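Local coordinates for enoyl-CoA hydratase/isomerase family protein (Bacillus anthracis, PDB 3KQF), which probably catalyses the hydration of trans-2-enoyl-CoA thioesters to 3-hydroxyacyl-CoA, a step of fatty acid beta-oxidation, at residues V105-E119 with C124-T138. Sequence-based numbering, arbitrary orientation. Where two conformers were deposited one is given.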
ATOM      1  N   VAL A 105      14.396 -10.905   9.238  1.00 14.00           N
ATOM      2  CA  VAL A 105      13.764 -11.562  10.366  1.00 12.22           C
ATOM      3  C   VAL A 105      12.412 -12.061   9.903  1.00 14.09           C
ATOM      4  O   VAL A 105      11.608 -11.288   9.351  1.00 14.00           O
ATOM      5  CB  VAL A 105      13.599 -10.584  11.603  1.00 11.89           C
ATOM      6  CG1 VAL A 105      12.900 -11.285  12.759  1.00 13.44           C
ATOM      7  CG2 VAL A 105      14.954  -9.970  12.026  1.00 14.24           C
ATOM      8  N   ILE A 106      12.192 -13.362  10.050  1.00 14.12           N
ATOM      9  CA  ILE A 106      10.954 -14.018   9.635  1.00 13.93           C
ATOM     10  C   ILE A 106      10.162 -14.392  10.857  1.00 13.87           C
ATOM     11  O   ILE A 106      10.691 -15.018  11.768  1.00 14.28           O
ATOM     12  CB  ILE A 106      11.266 -15.320   8.833  1.00 13.78           C
ATOM     13  CG1 ILE A 106      12.196 -15.008   7.641  1.00 15.15           C
ATOM     14  CG2 ILE A 106       9.996 -15.972   8.369  1.00 14.80           C
ATOM     15  CD1 ILE A 106      12.648 -16.268   6.832  1.00 17.09           C
ATOM     16  N   ALA A 107       8.904 -13.963  10.904  1.00 15.30           N
ATOM     17  CA  ALA A 107       8.010 -14.331  11.974  1.00 15.48           C
ATOM     18  C   ALA A 107       7.314 -15.641  11.596  1.00 14.87           C
ATOM     19  O   ALA A 107       6.762 -15.769  10.491  1.00 16.96           O
ATOM     20  CB  ALA A 107       6.953 -13.223  12.215  1.00 15.73           C
ATOM     21  N   ALA A 108       7.389 -16.637  12.476  1.00 13.45           N
ATOM     22  CA  ALA A 108       6.702 -17.912  12.276  1.00 14.10           C
ATOM     23  C   ALA A 108       5.616 -17.926  13.348  1.00 14.41           C
ATOM     24  O   ALA A 108       5.872 -18.262  14.523  1.00 14.05           O
ATOM     25  CB  ALA A 108       7.668 -19.111  12.418  1.00 14.08           C
ATOM     26  N   ILE A 109       4.408 -17.539  12.934  1.00 15.05           N
ATOM     27  CA  ILE A 109       3.271 -17.351  13.831  1.00 14.86           C
ATOM     28  C   ILE A 109       2.536 -18.673  14.026  1.00 15.20           C
ATOM     29  O   ILE A 109       1.733 -19.088  13.201  1.00 14.64           O
ATOM     30  CB  ILE A 109       2.343 -16.225  13.297  1.00 13.99           C
ATOM     31  CG1 ILE A 109       3.187 -14.996  12.915  1.00 15.51           C
ATOM     32  CG2 ILE A 109       1.283 -15.846  14.355  1.00 15.41           C
ATOM     33  CD1 ILE A 109       2.412 -13.838  12.268  1.00 16.02           C
ATOM     34  N   ASN A 110       2.872 -19.324  15.138  1.00 15.96           N
ATOM     35  CA  ASN A 110       2.391 -20.650  15.497  1.00 17.34           C
ATOM     36  C   ASN A 110       1.052 -20.687  16.224  1.00 17.47           C
ATOM     37  O   ASN A 110       0.531 -21.762  16.500  1.00 18.73           O
ATOM     38  CB  ASN A 110       3.443 -21.332  16.387  1.00 18.13           C
ATOM     39  CG  ASN A 110       3.749 -20.529  17.660  1.00 17.15           C
ATOM     40  OD1 ASN A 110       4.301 -19.425  17.601  1.00 14.52           O
ATOM     41  ND2 ASN A 110       3.426 -21.109  18.820  1.00 19.26           N
ATOM     42  N   GLY A 111       0.503 -19.525  16.555  1.00 16.31           N
ATOM     43  CA  GLY A 111      -0.765 -19.472  17.279  1.00 16.06           C
ATOM     44  C   GLY A 111      -1.231 -18.042  17.403  1.00 16.02           C
ATOM     45  O   GLY A 111      -0.894 -17.211  16.566  1.00 15.79           O
ATOM     46  N   ILE A 112      -2.008 -17.751  18.450  0.70 16.03           N
ATOM     47  CA  ILE A 112      -2.525 -16.394  18.643  0.70 15.35           C
ATOM     48  C   ILE A 112      -1.397 -15.369  18.682  0.70 15.32           C
ATOM     49  O   ILE A 112      -0.328 -15.608  19.237  0.70 14.34           O
ATOM     50  CB  ILE A 112      -3.440 -16.222  19.901  0.70 16.35           C
ATOM     51  CG1 ILE A 112      -2.717 -16.592  21.201  0.70 17.04           C
ATOM     52  CG2 ILE A 112      -4.740 -17.040  19.748  0.70 13.76           C
ATOM     53  CD1 ILE A 112      -3.409 -16.047  22.447  0.70 19.82           C
ATOM     54  N   ALA A 113      -1.655 -14.225  18.065  1.00 15.53           N
ATOM     55  CA  ALA A 113      -0.707 -13.117  18.000  1.00 15.17           C
ATOM     56  C   ALA A 113      -1.563 -11.892  18.187  1.00 15.22           C
ATOM     57  O   ALA A 113      -2.104 -11.343  17.220  1.00 16.00           O
ATOM     58  CB  ALA A 113      -0.004 -13.082  16.639  1.00 16.92           C
ATOM     59  N   LEU A 114      -1.659 -11.438  19.423  1.00 14.93           N
ATOM     60  CA  LEU A 114      -2.580 -10.360  19.745  1.00 15.87           C
ATOM     61  C   LEU A 114      -1.916  -9.209  20.385  1.00 13.59           C
ATOM     62  O   LEU A 114      -1.046  -9.395  21.232  1.00 13.75           O
ATOM     63  CB  LEU A 114      -3.633 -10.879  20.703  1.00 17.13           C
ATOM     64  CG  LEU A 114      -4.418 -12.095  20.253  1.00 18.09           C
ATOM     65  CD1 LEU A 114      -5.266 -12.581  21.422  1.00 24.09           C
ATOM     66  CD2 LEU A 114      -5.269 -11.784  19.022  1.00 21.97           C
ATOM     67  N   GLY A 115      -2.309  -8.015  19.948  1.00 14.05           N
ATOM     68  CA  GLY A 115      -1.787  -6.767  20.502  1.00 14.21           C
ATOM     69  C   GLY A 115      -0.293  -6.706  20.239  1.00 15.35           C
ATOM     70  O   GLY A 115       0.144  -6.753  19.072  1.00 16.09           O
ATOM     71  N   GLY A 116       0.483  -6.668  21.321  1.00 14.98           N
ATOM     72  CA  GLY A 116       1.949  -6.703  21.239  1.00 15.59           C
ATOM     73  C   GLY A 116       2.454  -7.864  20.384  1.00 15.49           C
ATOM     74  O   GLY A 116       3.530  -7.776  19.820  1.00 16.81           O
ATOM     75  N   GLY A 117       1.695  -8.959  20.328  1.00 15.53           N
ATOM     76  CA  GLY A 117       2.042 -10.124  19.473  1.00 14.82           C
ATOM     77  C   GLY A 117       1.931  -9.805  17.988  1.00 15.50           C
ATOM     78  O   GLY A 117       2.775 -10.235  17.170  1.00 16.18           O
ATOM     79  N   THR A 118       0.869  -9.096  17.592  1.00 15.06           N
ATOM     80  CA  THR A 118       0.796  -8.647  16.208  1.00 14.75           C
ATOM     81  C   THR A 118       1.881  -7.577  15.949  1.00 14.97           C
ATOM     82  O   THR A 118       2.505  -7.566  14.882  1.00 14.57           O
ATOM     83  CB  THR A 118      -0.624  -8.202  15.794  1.00 14.42           C
ATOM     84  OG1 THR A 118      -1.429  -9.374  15.582  1.00 15.43           O
ATOM     85  CG2 THR A 118      -0.607  -7.427  14.489  1.00 15.83           C
ATOM     86  N   GLU A 119       2.124  -6.700  16.927  1.00 14.99           N
ATOM     87  CA  GLU A 119       3.161  -5.694  16.778  1.00 14.86           C
ATOM     88  C   GLU A 119       4.536  -6.323  16.560  1.00 14.40           C
ATOM     89  O   GLU A 119       5.326  -5.843  15.724  1.00 14.36           O
ATOM     90  CB  GLU A 119       3.177  -4.749  17.977  1.00 15.19           C
ATOM     91  CG  GLU A 119       1.986  -3.854  17.997  1.00 14.14           C
ATOM     92  CD  GLU A 119       1.961  -2.920  19.173  1.00 18.95           C
ATOM     93  OE1 GLU A 119       2.116  -3.385  20.342  1.00 18.77           O
ATOM     94  OE2 GLU A 119       1.740  -1.712  18.940  1.00 16.76           O
ATOM     95  N   CYS A 124       8.971  -7.702  12.177  1.00 15.32           N
ATOM     96  CA  CYS A 124       9.728  -8.636  11.340  1.00 14.90           C
ATOM     97  C   CYS A 124       9.591  -8.236   9.872  1.00 16.25           C
ATOM     98  O   CYS A 124       8.619  -7.571   9.481  1.00 15.00           O
ATOM     99  CB  CYS A 124       9.239 -10.075  11.546  1.00 14.68           C
ATOM    100  SG  CYS A 124       9.434 -10.712  13.253  1.00 15.86           S
ATOM    101  N   ASP A 125      10.584  -8.615   9.064  1.00 15.04           N
ATOM    102  CA  ASP A 125      10.575  -8.341   7.616  1.00 15.10           C
ATOM    103  C   ASP A 125       9.371  -8.953   6.896  1.00 13.59           C
ATOM    104  O   ASP A 125       8.779  -8.312   6.041  1.00 16.38           O
ATOM    105  CB  ASP A 125      11.873  -8.817   6.972  1.00 13.45           C
ATOM    106  CG  ASP A 125      13.071  -8.025   7.444  1.00 14.22           C
ATOM    107  OD1 ASP A 125      13.385  -7.011   6.788  1.00 18.12           O
ATOM    108  OD2 ASP A 125      13.630  -8.335   8.512  1.00 13.48           O
ATOM    109  N   PHE A 126       9.085 -10.232   7.151  1.00 15.42           N
ATOM    110  CA  PHE A 126       7.862 -10.871   6.633  1.00 14.24           C
ATOM    111  C   PHE A 126       7.412 -11.981   7.571  1.00 14.94           C
ATOM    112  O   PHE A 126       8.140 -12.361   8.508  1.00 13.99           O
ATOM    113  CB  PHE A 126       7.928 -11.279   5.146  1.00 14.60           C
ATOM    114  CG  PHE A 126       8.981 -12.277   4.832  1.00 15.04           C
ATOM    115  CD1 PHE A 126       8.699 -13.640   4.858  1.00 17.60           C
ATOM    116  CD2 PHE A 126      10.253 -11.855   4.491  1.00 15.05           C
ATOM    117  CE1 PHE A 126       9.673 -14.563   4.564  1.00 16.69           C
ATOM    118  CE2 PHE A 126      11.239 -12.776   4.177  1.00 18.67           C
ATOM    119  CZ  PHE A 126      10.951 -14.134   4.214  1.00 18.16           C
ATOM    120  N   ARG A 127       6.200 -12.475   7.312  1.00 13.67           N
ATOM    121  CA  ARG A 127       5.495 -13.369   8.194  1.00 13.80           C
ATOM    122  C   ARG A 127       4.936 -14.634   7.546  1.00 13.54           C
ATOM    123  O   ARG A 127       4.380 -14.603   6.447  1.00 13.59           O
ATOM    124  CB  ARG A 127       4.311 -12.550   8.749  1.00 13.69           C
ATOM    125  CG  ARG A 127       4.706 -11.387   9.662  1.00 13.98           C
ATOM    126  CD  ARG A 127       3.800 -10.140   9.517  1.00 15.89           C
ATOM    127  NE  ARG A 127       4.057  -9.490   8.229  1.00 14.02           N
ATOM    128  CZ  ARG A 127       5.109  -8.695   7.970  1.00 16.66           C
ATOM    129  NH1 ARG A 127       5.277  -8.192   6.756  1.00 13.64           N
ATOM    130  NH2 ARG A 127       5.997  -8.416   8.910  1.00 15.92           N
ATOM    131  N   ILE A 128       5.121 -15.750   8.241  1.00 13.70           N
ATOM    132  CA  ILE A 128       4.548 -17.047   7.843  1.00 14.25           C
ATOM    133  C   ILE A 128       3.634 -17.411   9.013  1.00 14.89           C
ATOM    134  O   ILE A 128       4.082 -17.410  10.165  1.00 16.17           O
ATOM    135  CB  ILE A 128       5.580 -18.150   7.712  1.00 15.07           C
ATOM    136  CG1 ILE A 128       6.721 -17.764   6.769  1.00 18.84           C
ATOM    137  CG2 ILE A 128       4.892 -19.479   7.230  1.00 12.58           C
ATOM    138  CD1 ILE A 128       7.860 -18.756   6.800  1.00 23.99           C
ATOM    139  N   ALA A 129       2.376 -17.721   8.740  1.00 15.48           N
ATOM    140  CA  ALA A 129       1.414 -18.097   9.783  1.00 16.38           C
ATOM    141  C   ALA A 129       0.870 -19.514   9.667  1.00 15.98           C
ATOM    142  O   ALA A 129       0.634 -20.005   8.582  1.00 15.20           O
ATOM    143  CB  ALA A 129       0.241 -17.163   9.759  1.00 15.29           C
ATOM    144  N   ALA A 130       0.607 -20.120  10.821  1.00 15.45           N
ATOM    145  CA  ALA A 130      -0.045 -21.406  10.884  1.00 15.83           C
ATOM    146  C   ALA A 130      -1.485 -21.164  10.454  1.00 15.10           C
ATOM    147  O   ALA A 130      -2.039 -20.093  10.743  1.00 15.99           O
ATOM    148  CB  ALA A 130      -0.025 -21.958  12.314  1.00 14.12           C
ATOM    149  N   GLU A 131      -2.086 -22.149   9.789  1.00 14.75           N
ATOM    150  CA  GLU A 131      -3.491 -22.076   9.363  1.00 16.01           C
ATOM    151  C   GLU A 131      -4.398 -21.772  10.537  1.00 17.03           C
ATOM    152  O   GLU A 131      -5.445 -21.142  10.369  1.00 17.23           O
ATOM    153  CB  GLU A 131      -3.972 -23.408   8.726  1.00 17.17           C
ATOM    154  CG  GLU A 131      -3.510 -23.653   7.301  1.00 20.15           C
ATOM    155  CD  GLU A 131      -4.077 -24.943   6.702  1.00 24.60           C
ATOM    156  OE1 GLU A 131      -3.882 -26.023   7.294  1.00 26.14           O
ATOM    157  OE2 GLU A 131      -4.703 -24.878   5.622  1.00 29.07           O
ATOM    158  N   SER A 132      -3.994 -22.231  11.725  1.00 16.63           N
ATOM    159  CA  SER A 132      -4.800 -22.076  12.936  1.00 16.87           C
ATOM    160  C   SER A 132      -4.490 -20.816  13.744  1.00 16.64           C
ATOM    161  O   SER A 132      -5.110 -20.594  14.787  1.00 18.38           O
ATOM    162  CB  SER A 132      -4.638 -23.321  13.827  1.00 17.49           C
ATOM    163  OG  SER A 132      -3.265 -23.546  14.117  1.00 18.91           O
ATOM    164  N   ALA A 133      -3.546 -19.999  13.287  1.00 14.82           N
ATOM    165  CA  ALA A 133      -3.195 -18.769  13.986  1.00 15.55           C
ATOM    166  C   ALA A 133      -4.268 -17.713  13.831  1.00 15.94           C
ATOM    167  O   ALA A 133      -5.093 -17.748  12.910  1.00 15.44           O
ATOM    168  CB  ALA A 133      -1.849 -18.214  13.495  1.00 14.49           C
ATOM    169  N   SER A 134      -4.286 -16.788  14.779  1.00 17.05           N
ATOM    170  CA  SER A 134      -5.216 -15.663  14.728  1.00 18.63           C
ATOM    171  C   SER A 134      -4.437 -14.431  15.117  1.00 17.03           C
ATOM    172  O   SER A 134      -3.484 -14.505  15.922  1.00 17.20           O
ATOM    173  CB  SER A 134      -6.455 -15.868  15.608  1.00 20.46           C
ATOM    174  OG  SER A 134      -6.130 -16.255  16.924  1.00 26.27           O
ATOM    175  N   LEU A 135      -4.800 -13.312  14.504  1.00 13.49           N
ATOM    176  CA  LEU A 135      -4.112 -12.069  14.720  1.00 14.94           C
ATOM    177  C   LEU A 135      -5.066 -10.943  14.986  1.00 14.43           C
ATOM    178  O   LEU A 135      -6.285 -11.058  14.791  1.00 15.27           O
ATOM    179  CB  LEU A 135      -3.278 -11.688  13.478  1.00 15.03           C
ATOM    180  CG  LEU A 135      -2.194 -12.674  13.036  1.00 16.57           C
ATOM    181  CD1 LEU A 135      -2.779 -13.804  12.226  1.00 18.67           C
ATOM    182  CD2 LEU A 135      -1.103 -11.918  12.233  1.00 17.50           C
ATOM    183  N   GLY A 136      -4.502  -9.836  15.422  1.00 16.02           N
ATOM    184  CA  GLY A 136      -5.309  -8.650  15.642  1.00 15.69           C
ATOM    185  C   GLY A 136      -4.668  -7.699  16.618  1.00 15.10           C
ATOM    186  O   GLY A 136      -3.860  -8.103  17.461  1.00 15.72           O
ATOM    187  N   LEU A 137      -5.040  -6.435  16.505  1.00 14.65           N
ATOM    188  CA  LEU A 137      -4.591  -5.415  17.442  1.00 14.73           C
ATOM    189  C   LEU A 137      -5.801  -5.139  18.307  1.00 14.64           C
ATOM    190  O   LEU A 137      -6.646  -4.307  17.973  1.00 15.34           O
ATOM    191  CB  LEU A 137      -4.094  -4.167  16.736  1.00 16.11           C
ATOM    192  CG  LEU A 137      -2.757  -4.325  16.016  1.00 17.28           C
ATOM    193  CD1 LEU A 137      -2.393  -3.069  15.276  1.00 19.20           C
ATOM    194  CD2 LEU A 137      -1.664  -4.669  17.019  1.00 18.73           C
ATOM    195  N   THR A 138      -5.837  -5.807  19.451  1.00 16.32           N
ATOM    196  CA  THR A 138      -6.977  -5.773  20.370  1.00 17.26           C
ATOM    197  C   THR A 138      -6.957  -4.620  21.368  1.00 17.61           C
ATOM    198  O   THR A 138      -7.883  -4.498  22.169  1.00 18.35           O
ATOM    199  CB  THR A 138      -7.015  -7.077  21.178  1.00 19.55           C
ATOM    200  OG1 THR A 138      -5.738  -7.260  21.802  1.00 21.07           O
ATOM    201  CG2 THR A 138      -7.326  -8.303  20.262  1.00 19.10           C
TER
HETATM  202  O   HOH W   1      -2.199 -22.394  16.246  1.00 22.06           O
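Ile109 and Ala107 meet strand 126-130 in parallel register and illustrate how a crotonase core is built from consecutive turns of chain. Four nearly straight backbone bonds, from Ala107 N to Phe126 O through to Ala130 N to Ile109 O, zip the strands together. On one face Ile106 lies alongside Phe126, both pointing the same way, with CG1 3.7 Å from ring atom CZ, while its CG2 branch reaches Ile128 CD1. Helix 193-206 packs beyond Phe126 and Ile128. The other face is close-packed too: Cys124 SG sits 3.5 Å from Val105 CG1 and also touches Ala107 CB, and Ile109 crosses Leu135 at about a right angle, CD1 to CD2 4.0 Å.

The second pair, 112-114 with 134-136, is shorter, and its Gly136 N to Ala113 O bond is weak. Thr118 reinforces it. Thr118 OG1, anti to its own carbonyl carbon (chi1 -76°), donates to Ala113 O at 2.6 Å. It accepts from Gly136 N, nearly straight at 165°, tying the helix start to both strands.

The register shifts by two between Ile109 and Ala113, where Ala133 stays buried against Gly111 O. The contact opens to solvent at exposed Ser132 in the type I turn Ala130-Ala133, where a water lies 2.8 Å from Asn110 O and 2.6 Å from Ser132 OG. Ile112 and Ser134 are partly exposed.

Strand, short strand and a helix with a glycine-rich start, followed by the next strand and short strand, each parallel to its counterpart, form the beta-beta-alpha spiral of the crotonase fold; in relatives this helix start supplies an oxyanion-hole N-H.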